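Local coordinates for inositol monophosphatase family protein (Staphylococcus aureus, PDB 5I3S) that probably hydrolyses inositol monophosphates or related sugar phosphates, as metal-dependent phosphatases of the FIG superfamily do, at residues Ala2-Ala7 with Ala112-Asp117; Leu89-Val92 with Asn97-Ile100; Leu123-Ala126 with Ala132-Gly135; Gly182-Glu187 with Glu197-Pro202; Val189-Gly194 with Ile239-Arg244. All blocks are in the same frame, centred on the assembly; numbering follows the deposited sequence.

Overall arrangement
Interactions 1, 2 and 3 gather round the larger sheet, and interactions 4 and 5 join helix 184-193 to two neighbouring strands of the smaller one. Interactions 1 and 5, a helix against a strand in each case, are buried and purely apolar, aromatic in the first and aliphatic in the second. Interaction 2 adds a hydrogen bond from a side-chain amide beside its ring pair, next to the second subunit. Interaction 3, partly exposed, is a strand pairing built on backbone bonds and a histidine. Interaction 4 opens on a bound phosphate and is the polar one of the pair it forms with interaction 5, their centres about 8 Å apart.

Interaction 1 (Ala2-Ala7 with Ala112-Asp117); sequences ALYGFA and AGFVYD
Tyr4 brings the CD1 and CE1 atoms of its ring against the far end of Phe114, with Tyr4 CD1 only 3.4 Å from Phe114 CZ. The ring planes are inclined by 32° and the centroids lie 5.2 Å apart, an oblique pair. Because CG of Tyr4 stands opposite the backbone N (chi1 -173°), a side chain that leaves the flank of the helix still reaches the strand. Three residues on, Ala7 points its CB toward the strand, and this CB comes within 3.4 Å of Phe114 CE2. The end of the Phe114 ring is therefore met by two residues about one turn apart on the helix. Ala112, two places earlier on the strand and on the same face as Phe114, sets its CB at the edge of the tyrosine ring, 3.8 Å from Tyr4 CD1. The phenol is not left idle in this apolar setting, since Tyr4 OH is hydrogen-bonded to ND1 of His125 on the adjoining strand 122-127. Gln8 and Ile11 continue the cover of Phe114 along the helix, and Trp80 flanks Ala7. The short helix and strand segments run nearly parallel, at 12°, with their axes 9.8 Å apart. Such a helix laid on a sheet through alternate strand residues is characteristic of the layered alpha-beta sandwich of the sugar phosphatase fold.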
# COMPACT_ATOMS: atom_id res chain seq x y z
N ALA A 2 -18.11 -20.00 -22.27
CA ALA A 2 -18.14 -19.05 -23.38
C ALA A 2 -18.15 -17.62 -22.87
O ALA A 2 -17.27 -16.85 -23.22
CB ALA A 2 -19.35 -19.30 -24.27
N LEU A 3 -19.15 -17.31 -22.05
CA LEU A 3 -19.35 -15.99 -21.46
C LEU A 3 -18.16 -15.55 -20.56
O LEU A 3 -17.78 -14.40 -20.59
CB LEU A 3 -20.70 -15.96 -20.70
CG LEU A 3 -20.99 -14.92 -19.61
CD1 LEU A 3 -21.14 -13.54 -20.17
CD2 LEU A 3 -22.26 -15.32 -18.87
N TYR A 4 -17.63 -16.47 -19.76
CA TYR A 4 -16.40 -16.28 -19.01
C TYR A 4 -15.24 -15.81 -19.87
O TYR A 4 -14.57 -14.83 -19.53
CB TYR A 4 -16.00 -17.59 -18.36
CG TYR A 4 -14.84 -17.50 -17.42
CD1 TYR A 4 -14.91 -16.69 -16.28
CD2 TYR A 4 -13.68 -18.23 -17.63
CE1 TYR A 4 -13.86 -16.60 -15.39
CE2 TYR A 4 -12.62 -18.14 -16.74
CZ TYR A 4 -12.72 -17.33 -15.61
OH TYR A 4 -11.68 -17.24 -14.71
N GLY A 5 -15.02 -16.53 -20.99
CA GLY A 5 -13.97 -16.23 -21.94
C GLY A 5 -14.14 -14.86 -22.57
O GLY A 5 -13.18 -14.11 -22.66
N PHE A 6 -15.36 -14.56 -23.03
CA PHE A 6 -15.74 -13.20 -23.51
C PHE A 6 -15.42 -12.11 -22.46
O PHE A 6 -14.91 -11.04 -22.79
CB PHE A 6 -17.22 -13.19 -23.93
CG PHE A 6 -17.81 -11.82 -24.19
CD1 PHE A 6 -17.54 -11.13 -25.37
CD2 PHE A 6 -18.65 -11.24 -23.30
CE1 PHE A 6 -18.10 -9.87 -25.62
CE2 PHE A 6 -19.19 -9.97 -23.52
CZ PHE A 6 -18.92 -9.29 -24.69
N ALA A 7 -15.69 -12.39 -21.18
CA ALA A 7 -15.47 -11.38 -20.15
C ALA A 7 -13.98 -11.13 -19.97
O ALA A 7 -13.55 -10.01 -19.91
CB ALA A 7 -16.11 -11.80 -18.84
N ALA A 112 -19.04 -15.29 -12.11
CA ALA A 112 -17.62 -15.07 -12.35
C ALA A 112 -17.19 -13.71 -11.80
O ALA A 112 -18.00 -12.80 -11.76
CB ALA A 112 -17.33 -15.15 -13.85
N GLY A 113 -15.92 -13.59 -11.42
CA GLY A 113 -15.32 -12.31 -11.05
C GLY A 113 -13.91 -12.05 -11.63
O GLY A 113 -13.08 -13.00 -11.83
N PHE A 114 -13.64 -10.76 -11.88
CA PHE A 114 -12.43 -10.28 -12.54
C PHE A 114 -11.93 -8.99 -11.91
O PHE A 114 -12.71 -8.06 -11.83
CB PHE A 114 -12.66 -10.02 -14.04
CG PHE A 114 -13.25 -11.20 -14.80
CD1 PHE A 114 -12.44 -12.12 -15.44
CD2 PHE A 114 -14.64 -11.38 -14.88
CE1 PHE A 114 -12.98 -13.20 -16.14
CE2 PHE A 114 -15.20 -12.46 -15.58
CZ PHE A 114 -14.36 -13.36 -16.21
N VAL A 115 -10.67 -8.94 -11.45
CA VAL A 115 -10.02 -7.66 -11.12
C VAL A 115 -8.66 -7.55 -11.84
O VAL A 115 -7.77 -8.38 -11.66
CB VAL A 115 -10.02 -7.25 -9.60
CG1 VAL A 115 -10.92 -8.10 -8.73
CG2 VAL A 115 -8.69 -7.17 -8.98
N TYR A 116 -8.58 -6.57 -12.74
CA TYR A 116 -7.46 -6.46 -13.68
C TYR A 116 -6.59 -5.33 -13.26
O TYR A 116 -7.03 -4.19 -13.32
CB TYR A 116 -7.94 -6.24 -15.12
CG TYR A 116 -6.84 -6.22 -16.18
CD1 TYR A 116 -5.70 -7.03 -16.07
CD2 TYR A 116 -6.96 -5.44 -17.33
CE1 TYR A 116 -4.70 -7.03 -17.05
CE2 TYR A 116 -5.96 -5.45 -18.30
CZ TYR A 116 -4.83 -6.25 -18.15
OH TYR A 116 -3.84 -6.24 -19.08
N ASP A 117 -5.38 -5.65 -12.80
CA ASP A 117 -4.43 -4.62 -12.37
C ASP A 117 -3.78 -4.16 -13.67
O ASP A 117 -2.88 -4.78 -14.19
CB ASP A 117 -3.40 -5.18 -11.34
CG ASP A 117 -2.39 -4.14 -10.87
OD1 ASP A 117 -2.14 -3.13 -11.60
OD2 ASP A 117 -1.83 -4.32 -9.76

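Interaction 2 (Leu89-Val92 with Asn97-Ile100); sequences LNFV and NFAI
A polar bond and an aromatic pair, side by side, join helix 88-94 to the loop that leads into strand 99-106, so that a short helix is tied to the start of the strand that follows it. The polar half belongs to Asn90. Its ND2 donates to the backbone O of Asn97 over 2.8 Å, in a bond with an N-H...O angle of 164°; the acceptor lies close to the plane of the Asn90 amide. That amide is held from further directions as well: ND2 also bonds to Tyr181 O, and OD1 accepts from NH2 of Arg179 of the second subunit. Its rotation is thereby fixed, and a buried side chain has both polar atoms engaged. Asn97 sends its own amide elsewhere, to Gln94. The aromatic half is an edge-to-face pair in which the edge of Phe91 meets a face of Phe98, the centroids 5.0 Å apart and the planes at 59°. Phe91 CD1 sits above the centre of the Phe98 ring and is 3.6 Å from Phe98 CE2, while Phe91 CB is 3.8 Å from Phe98 CD2. CG of Phe98 takes the crowded position between backbone N and carbonyl carbon (chi1 59°), which turns one face of its ring to Phe91. Around the pair, Met22 of helix 2-24 and Val38 of helix 37-56 pack on Phe91, while Ile18 of helix 2-24 and the loop residues Val118 and Met119, beyond strand 109-117, close round Phe98.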
# COMPACT_ATOMS: atom_id res chain seq x y z
N LEU A 89 -8.17 7.81 -7.25
CA LEU A 89 -7.08 8.57 -6.72
C LEU A 89 -5.72 7.95 -6.99
O LEU A 89 -4.76 8.69 -7.28
CB LEU A 89 -7.20 8.82 -5.20
CG LEU A 89 -8.17 9.89 -4.72
CD1 LEU A 89 -8.16 10.00 -3.19
CD2 LEU A 89 -7.87 11.23 -5.38
N ASN A 90 -5.59 6.63 -6.86
CA ASN A 90 -4.33 5.97 -7.29
C ASN A 90 -4.01 6.33 -8.77
O ASN A 90 -2.93 6.77 -9.09
CB ASN A 90 -4.35 4.44 -7.02
CG ASN A 90 -4.25 4.09 -5.52
OD1 ASN A 90 -4.03 4.95 -4.68
ND2 ASN A 90 -4.40 2.83 -5.20
N PHE A 91 -4.98 6.16 -9.66
CA PHE A 91 -4.85 6.56 -11.01
C PHE A 91 -4.40 8.04 -11.15
O PHE A 91 -3.43 8.33 -11.88
CB PHE A 91 -6.17 6.31 -11.75
CG PHE A 91 -6.16 6.71 -13.19
CD1 PHE A 91 -6.18 5.75 -14.18
CD2 PHE A 91 -6.14 8.07 -13.57
CE1 PHE A 91 -6.20 6.12 -15.52
CE2 PHE A 91 -6.16 8.45 -14.90
CZ PHE A 91 -6.20 7.46 -15.88
N VAL A 92 -5.09 8.96 -10.49
CA VAL A 92 -4.74 10.38 -10.65
C VAL A 92 -3.33 10.66 -10.14
O VAL A 92 -2.54 11.26 -10.86
CB VAL A 92 -5.77 11.32 -9.98
CG1 VAL A 92 -5.28 12.78 -9.90
CG2 VAL A 92 -7.08 11.25 -10.74
N ASN A 97 -1.74 1.14 -9.65
CA ASN A 97 -2.44 0.65 -8.47
C ASN A 97 -3.93 0.88 -8.50
O ASN A 97 -4.54 1.20 -7.46
CB ASN A 97 -1.78 1.21 -7.18
CG ASN A 97 -0.31 0.87 -7.13
OD1 ASN A 97 0.09 -0.24 -7.52
ND2 ASN A 97 0.50 1.79 -6.72
N PHE A 98 -4.51 0.67 -9.69
CA PHE A 98 -5.93 0.78 -9.90
C PHE A 98 -6.38 -0.37 -10.76
O PHE A 98 -5.62 -0.85 -11.59
CB PHE A 98 -6.30 2.08 -10.61
CG PHE A 98 -5.64 2.26 -11.96
CD1 PHE A 98 -6.21 1.72 -13.12
CD2 PHE A 98 -4.46 2.94 -12.07
CE1 PHE A 98 -5.62 1.88 -14.37
CE2 PHE A 98 -3.85 3.12 -13.31
CZ PHE A 98 -4.42 2.59 -14.46
N ALA A 99 -7.62 -0.80 -10.59
CA ALA A 99 -8.10 -1.97 -11.33
C ALA A 99 -9.41 -1.71 -12.08
O ALA A 99 -10.18 -0.88 -11.66
CB ALA A 99 -8.28 -3.15 -10.38
N ILE A 100 -9.63 -2.40 -13.18
CA ILE A 100 -10.99 -2.58 -13.66
C ILE A 100 -11.51 -3.85 -12.95
O ILE A 100 -10.74 -4.82 -12.78
CB ILE A 100 -11.09 -2.80 -15.17
CG1 ILE A 100 -10.28 -1.78 -15.96
CG2 ILE A 100 -12.56 -2.79 -15.61
CD1 ILE A 100 -9.95 -2.22 -17.38

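Interaction 3 (Leu123-Ala126 with Ala132-Gly135); sequences LYHA and AYRG
The imidazole of His125 has the CB of Tyr133 over one face and the carbonyl O of Gly135 at its edge. Tyr133 CB lies 3.6 Å from the ring centroid, a CH-pi contact displaced toward NE2, while the tyrosine ring itself slides off and barely overlaps the imidazole. In the ring plane, His125 NE2 donates to Gly135 O over 2.7 Å with an N-H...O angle of 169°, and the donor also lies in the carbonyl plane. A chi1 of 63° carries the imidazole across toward the partner strand, and with ND1 hydrogen-bonded to Tyr4 OH of helix 2-24 its rotation is fixed at two corners. On the other face of the sheet Tyr124 and Arg134 run side by side, Tyr124 CE1 being 3.8 Å from Arg134 CG, so the tyrosine ring rests along the aliphatic part of the arginine. Ala126 and Ala132 meet on that same face, where Ile215 of helix 206-218 packs against both. The backbones are joined by His125 N to Tyr133 O at 2.9 Å, by Tyr133 N to His125 O at 2.7 Å, and by Gly135 N to Leu123 O at 3.0 Å. Gly135, at positive phi, is thus bound through both its N and its O. Antiparallel pairing of this kind, with a short connection, is a beta hairpin, here prolonging the antiparallel run of strands in the larger sheet.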
# COMPACT_ATOMS: atom_id res chain seq x y z
N LEU A 123 -4.27 -10.07 -14.20
CA LEU A 123 -5.69 -10.27 -14.15
C LEU A 123 -5.93 -11.30 -13.11
O LEU A 123 -5.44 -12.41 -13.24
CB LEU A 123 -6.18 -10.80 -15.48
CG LEU A 123 -7.67 -11.20 -15.53
CD1 LEU A 123 -8.55 -9.99 -15.39
CD2 LEU A 123 -7.95 -11.90 -16.83
N TYR A 124 -6.65 -10.92 -12.05
CA TYR A 124 -7.15 -11.92 -11.10
C TYR A 124 -8.55 -12.34 -11.57
O TYR A 124 -9.35 -11.51 -11.98
CB TYR A 124 -7.14 -11.39 -9.66
CG TYR A 124 -5.75 -10.82 -9.22
CD1 TYR A 124 -4.82 -11.63 -8.58
CD2 TYR A 124 -5.43 -9.49 -9.44
CE1 TYR A 124 -3.56 -11.13 -8.21
CE2 TYR A 124 -4.21 -8.97 -9.06
CZ TYR A 124 -3.28 -9.78 -8.44
OH TYR A 124 -2.07 -9.27 -8.09
N HIS A 125 -8.84 -13.62 -11.48
CA HIS A 125 -10.07 -14.16 -12.04
C HIS A 125 -10.43 -15.54 -11.47
O HIS A 125 -9.58 -16.27 -10.93
CB HIS A 125 -10.02 -14.15 -13.59
CG HIS A 125 -8.94 -15.02 -14.16
ND1 HIS A 125 -9.21 -16.16 -14.88
CD2 HIS A 125 -7.59 -14.91 -14.10
CE1 HIS A 125 -8.06 -16.73 -15.23
NE2 HIS A 125 -7.07 -15.99 -14.78
N ALA A 126 -11.72 -15.86 -11.59
CA ALA A 126 -12.35 -17.00 -10.91
C ALA A 126 -13.73 -17.20 -11.50
O ALA A 126 -14.46 -16.23 -11.72
CB ALA A 126 -12.47 -16.72 -9.43
N ALA A 132 -9.52 -19.93 -8.32
CA ALA A 132 -9.14 -18.56 -8.52
C ALA A 132 -7.72 -18.52 -9.02
O ALA A 132 -6.87 -19.31 -8.61
CB ALA A 132 -9.24 -17.78 -7.20
N TYR A 133 -7.46 -17.52 -9.87
CA TYR A 133 -6.24 -17.41 -10.63
C TYR A 133 -5.65 -16.01 -10.57
O TYR A 133 -6.42 -15.04 -10.59
CB TYR A 133 -6.53 -17.81 -12.09
CG TYR A 133 -6.76 -19.28 -12.23
CD1 TYR A 133 -5.67 -20.16 -12.45
CD2 TYR A 133 -8.04 -19.84 -12.07
CE1 TYR A 133 -5.86 -21.54 -12.55
CE2 TYR A 133 -8.24 -21.20 -12.17
CZ TYR A 133 -7.15 -22.04 -12.42
OH TYR A 133 -7.33 -23.40 -12.50
N ARG A 134 -4.30 -15.95 -10.51
CA ARG A 134 -3.49 -14.79 -10.87
C ARG A 134 -2.80 -15.11 -12.22
O ARG A 134 -1.89 -15.93 -12.27
CB ARG A 134 -2.43 -14.52 -9.78
CG ARG A 134 -1.31 -13.55 -10.18
CD ARG A 134 -0.19 -13.53 -9.18
NE ARG A 134 0.51 -12.23 -9.15
CZ ARG A 134 1.41 -11.79 -10.03
NH1 ARG A 134 1.78 -12.50 -11.09
NH2 ARG A 134 1.98 -10.60 -9.84
N GLY A 135 -3.24 -14.48 -13.31
CA GLY A 135 -2.87 -14.96 -14.64
C GLY A 135 -3.26 -16.42 -14.95
O GLY A 135 -4.45 -16.77 -14.92

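Interaction 4 (Gly182-Glu187 with Glu197-Pro202); sequences GSAALE and EAYMTP. With PO4 (phosphate ion), chain E.
Two torsions bring Glu187 and Tyr199 together: chi1 of -76° sets the Glu187 chain beside its own backbone N, and chi1 of 169° sends the Tyr199 ring out from its strand toward the helix. Helix 184-193 and strand 198-201 belong to the second alpha-beta half of the sugar phosphatase fold, and this contact lies at the helix N-terminus, which Ser183 caps with a weak bond from Leu186 N to Ser183 OG. Glu187 CB stands over the centre of the Tyr199 ring, 3.7 Å from its centroid, a CH-pi contact almost along the ring normal. From there the glutamate chain extends across the ring toward a phosphate ion. Glu187 OE2 accepts from Tyr181 N and, weakly, from Gly182 N. Ala184 CB touches the phenol from the helix, 3.7 Å from Tyr199 OH. The ion probably comes from the crystallisation liquor, yet its place beside the loop and helix start is consistent with a substrate-binding region, as in related phosphatases. Both carboxylate oxygens face it, Glu187 OE1 2.5 Å from phosphate O1 and Glu187 OE2 2.7 Å from phosphate O3. Tyr199 OH donates to phosphate O4 over 2.6 Å, with O4 at the edge of the phenol ring and near its plane.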
# COMPACT_ATOMS: atom_id res chain seq x y z
N GLY A 182 -5.58 1.71 -1.21
CA GLY A 182 -6.40 2.72 -1.87
C GLY A 182 -7.23 2.18 -3.03
O GLY A 182 -7.87 2.98 -3.70
N SER A 183 -7.20 0.86 -3.27
CA SER A 183 -8.10 0.23 -4.23
C SER A 183 -8.84 -0.96 -3.65
O SER A 183 -8.29 -2.05 -3.56
CB SER A 183 -7.33 -0.26 -5.42
OG SER A 183 -8.20 -1.04 -6.22
N ALA A 184 -10.11 -0.79 -3.35
CA ALA A 184 -10.88 -1.80 -2.66
C ALA A 184 -10.85 -3.16 -3.33
O ALA A 184 -10.66 -4.17 -2.65
CB ALA A 184 -12.29 -1.32 -2.43
N ALA A 185 -10.99 -3.18 -4.66
CA ALA A 185 -10.97 -4.44 -5.41
C ALA A 185 -9.63 -5.16 -5.29
O ALA A 185 -9.58 -6.41 -5.11
CB ALA A 185 -11.31 -4.17 -6.86
N LEU A 186 -8.54 -4.37 -5.40
CA LEU A 186 -7.18 -4.91 -5.17
C LEU A 186 -6.90 -5.28 -3.71
O LEU A 186 -6.15 -6.21 -3.44
CB LEU A 186 -6.09 -3.98 -5.74
CG LEU A 186 -6.10 -3.99 -7.27
CD1 LEU A 186 -5.32 -2.79 -7.84
CD2 LEU A 186 -5.59 -5.32 -7.83
N GLU A 187 -7.51 -4.58 -2.76
CA GLU A 187 -7.38 -4.99 -1.33
C GLU A 187 -8.08 -6.32 -1.01
O GLU A 187 -7.59 -7.12 -0.22
CB GLU A 187 -7.81 -3.85 -0.39
CG GLU A 187 -6.73 -2.76 -0.31
CD GLU A 187 -7.27 -1.37 -0.05
OE1 GLU A 187 -8.31 -0.95 -0.64
OE2 GLU A 187 -6.65 -0.69 0.75
N GLU A 197 -4.35 -10.45 5.72
CA GLU A 197 -5.19 -11.43 6.36
C GLU A 197 -6.57 -10.91 6.49
O GLU A 197 -7.50 -11.70 6.48
CB GLU A 197 -4.66 -11.86 7.75
CG GLU A 197 -3.50 -12.87 7.72
CD GLU A 197 -2.12 -12.28 7.49
OE1 GLU A 197 -1.92 -11.04 7.46
OE2 GLU A 197 -1.18 -13.08 7.39
N ALA A 198 -6.74 -9.59 6.58
CA ALA A 198 -8.06 -9.01 6.46
C ALA A 198 -8.04 -7.57 5.96
O ALA A 198 -7.03 -6.89 6.03
CB ALA A 198 -8.77 -9.07 7.79
N TYR A 199 -9.22 -7.13 5.50
CA TYR A 199 -9.47 -5.82 4.99
C TYR A 199 -10.89 -5.39 5.47
O TYR A 199 -11.83 -6.19 5.51
CB TYR A 199 -9.41 -5.84 3.46
CG TYR A 199 -9.92 -4.57 2.83
CD1 TYR A 199 -9.27 -3.35 3.07
CD2 TYR A 199 -11.03 -4.57 1.99
CE1 TYR A 199 -9.71 -2.17 2.50
CE2 TYR A 199 -11.51 -3.39 1.42
CZ TYR A 199 -10.82 -2.18 1.66
OH TYR A 199 -11.29 -0.97 1.16
N MET A 200 -11.05 -4.10 5.75
CA MET A 200 -12.32 -3.59 6.17
C MET A 200 -12.48 -2.12 5.76
O MET A 200 -11.48 -1.35 5.58
CB MET A 200 -12.50 -3.82 7.70
CG MET A 200 -11.47 -3.08 8.55
SD MET A 200 -10.97 -3.88 10.09
CE MET A 200 -9.95 -5.19 9.45
N THR A 201 -13.75 -1.74 5.58
CA THR A 201 -14.13 -0.36 5.33
C THR A 201 -15.60 -0.25 5.68
O THR A 201 -16.33 -1.21 5.50
CB THR A 201 -13.91 0.09 3.85
OG1 THR A 201 -14.51 1.38 3.62
CG2 THR A 201 -14.51 -0.91 2.83
N PRO A 202 -16.03 0.94 6.13
CA PRO A 202 -17.46 1.16 6.43
C PRO A 202 -18.34 1.31 5.21
O PRO A 202 -19.55 1.27 5.38
CB PRO A 202 -17.47 2.49 7.17
CG PRO A 202 -16.13 3.15 6.80
CD PRO A 202 -15.18 2.03 6.64
P PO4 E . -9.02 1.98 1.09
O1 PO4 E . -8.93 1.43 -0.32
O2 PO4 E . -9.22 3.45 1.06
O3 PO4 E . -7.70 1.61 1.76
O4 PO4 E . -10.14 1.27 1.81

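Interaction 5 (Val189-Gly194 with Ile239-Arg244); sequences VSVATG and ILVGNR
Val191 packs closely through both of its methyl groups, whereas the segments draw apart beyond it. Val191 CG1 reaches the strand backbone and rests 3.5 Å from Gly242 CA, directly on the main chain. Val191 CG2, on the other branch, meets Val241 CG2 at 3.9 Å. With CG1 opposite the backbone N of Val191 (chi1 -173°), the two methyls spread over successive strand residues, one over Gly242 and the other toward Val241. Tyr199 touches both valines from the neighbouring strand, and Leu216 of helix 206-218 adds to the cover of Val241. Helix 184-193 belongs to the middle helical layer of the alpha-beta-alpha-beta-alpha sandwich: Val191 looks to the smaller sheet, while Val189 and Thr193 lie against Tyr124 of the larger one. Toward the ends the fit relaxes. Val191 CG1 is already 4.2 Å from Asn243 N, and the two segments then end differently. The helix finishes in a Schellman motif at Gly194, whose positive phi (86°) accompanies a bond from Gly194 N to Val191 O of 3.1 Å. The strand gives way to another helix, N-capped by Asn243, whose OD1 accepts from Leu246 N while ND2 bonds to Ser145 OG. Thr193 and Gly194 are partly exposed, and Arg244 lies at the surface, its NE held by a weak bond to Asn220 O.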
# COMPACT_ATOMS: atom_id res chain seq x y z
N VAL A 189 -8.65 -8.68 -3.33
CA VAL A 189 -7.68 -9.63 -3.91
C VAL A 189 -6.42 -9.86 -3.04
O VAL A 189 -5.96 -11.00 -2.97
CB VAL A 189 -7.27 -9.20 -5.33
CG1 VAL A 189 -6.03 -9.95 -5.81
CG2 VAL A 189 -8.43 -9.42 -6.26
N SER A 190 -5.87 -8.82 -2.39
CA SER A 190 -4.78 -9.04 -1.43
C SER A 190 -5.17 -10.00 -0.33
O SER A 190 -4.33 -10.74 0.18
CB SER A 190 -4.33 -7.75 -0.78
OG SER A 190 -3.84 -6.85 -1.73
N VAL A 191 -6.44 -10.01 0.07
CA VAL A 191 -6.88 -11.07 1.00
C VAL A 191 -6.88 -12.44 0.29
O VAL A 191 -6.37 -13.42 0.81
CB VAL A 191 -8.19 -10.73 1.71
CG1 VAL A 191 -8.54 -11.76 2.80
CG2 VAL A 191 -8.07 -9.38 2.41
N ALA A 192 -7.44 -12.50 -0.91
CA ALA A 192 -7.44 -13.74 -1.65
C ALA A 192 -6.04 -14.32 -1.88
O ALA A 192 -5.91 -15.54 -1.85
CB ALA A 192 -8.17 -13.61 -2.97
N THR A 193 -5.02 -13.48 -2.12
CA THR A 193 -3.65 -13.95 -2.33
C THR A 193 -2.87 -14.19 -1.07
O THR A 193 -1.76 -14.70 -1.14
CB THR A 193 -2.80 -12.96 -3.19
OG1 THR A 193 -2.76 -11.68 -2.56
CG2 THR A 193 -3.39 -12.81 -4.62
N GLY A 194 -3.40 -13.80 0.09
CA GLY A 194 -2.66 -13.92 1.34
C GLY A 194 -1.73 -12.78 1.68
O GLY A 194 -1.04 -12.85 2.69
N ILE A 239 -17.98 -3.58 4.96
CA ILE A 239 -17.18 -4.70 4.40
C ILE A 239 -16.18 -5.16 5.45
O ILE A 239 -15.44 -4.35 6.00
CB ILE A 239 -16.32 -4.24 3.17
CG1 ILE A 239 -17.19 -3.71 2.06
CG2 ILE A 239 -15.46 -5.40 2.61
CD1 ILE A 239 -17.97 -4.77 1.29
N LEU A 240 -16.20 -6.45 5.73
CA LEU A 240 -15.11 -7.16 6.45
C LEU A 240 -14.83 -8.46 5.69
O LEU A 240 -15.73 -9.26 5.49
CB LEU A 240 -15.53 -7.46 7.87
CG LEU A 240 -14.60 -8.34 8.70
CD1 LEU A 240 -13.35 -7.54 8.97
CD2 LEU A 240 -15.20 -8.90 10.00
N VAL A 241 -13.59 -8.65 5.26
CA VAL A 241 -13.16 -9.84 4.54
C VAL A 241 -11.85 -10.33 5.12
O VAL A 241 -11.04 -9.54 5.67
CB VAL A 241 -13.00 -9.64 3.03
CG1 VAL A 241 -14.31 -9.19 2.40
CG2 VAL A 241 -11.90 -8.68 2.67
N GLY A 242 -11.66 -11.63 5.05
CA GLY A 242 -10.52 -12.22 5.67
C GLY A 242 -10.47 -13.74 5.50
O GLY A 242 -11.39 -14.34 4.96
N ASN A 243 -9.42 -14.33 6.01
CA ASN A 243 -9.41 -15.77 6.24
C ASN A 243 -10.46 -16.08 7.31
O ASN A 243 -10.81 -15.23 8.13
CB ASN A 243 -7.99 -16.30 6.55
CG ASN A 243 -7.43 -15.90 7.92
OD1 ASN A 243 -7.91 -16.32 8.98
ND2 ASN A 243 -6.32 -15.19 7.91
N ARG A 244 -11.05 -17.26 7.21
CA ARG A 244 -12.12 -17.73 8.11
C ARG A 244 -11.86 -17.43 9.52
O ARG A 244 -12.65 -16.74 10.17
CB ARG A 244 -12.36 -19.22 7.92
CG ARG A 244 -13.24 -19.44 6.72
CD ARG A 244 -13.31 -20.86 6.17
NE ARG A 244 -14.15 -20.77 4.98
CZ ARG A 244 -15.48 -20.65 4.96
NH1 ARG A 244 -16.20 -20.69 6.08
NH2 ARG A 244 -16.12 -20.51 3.80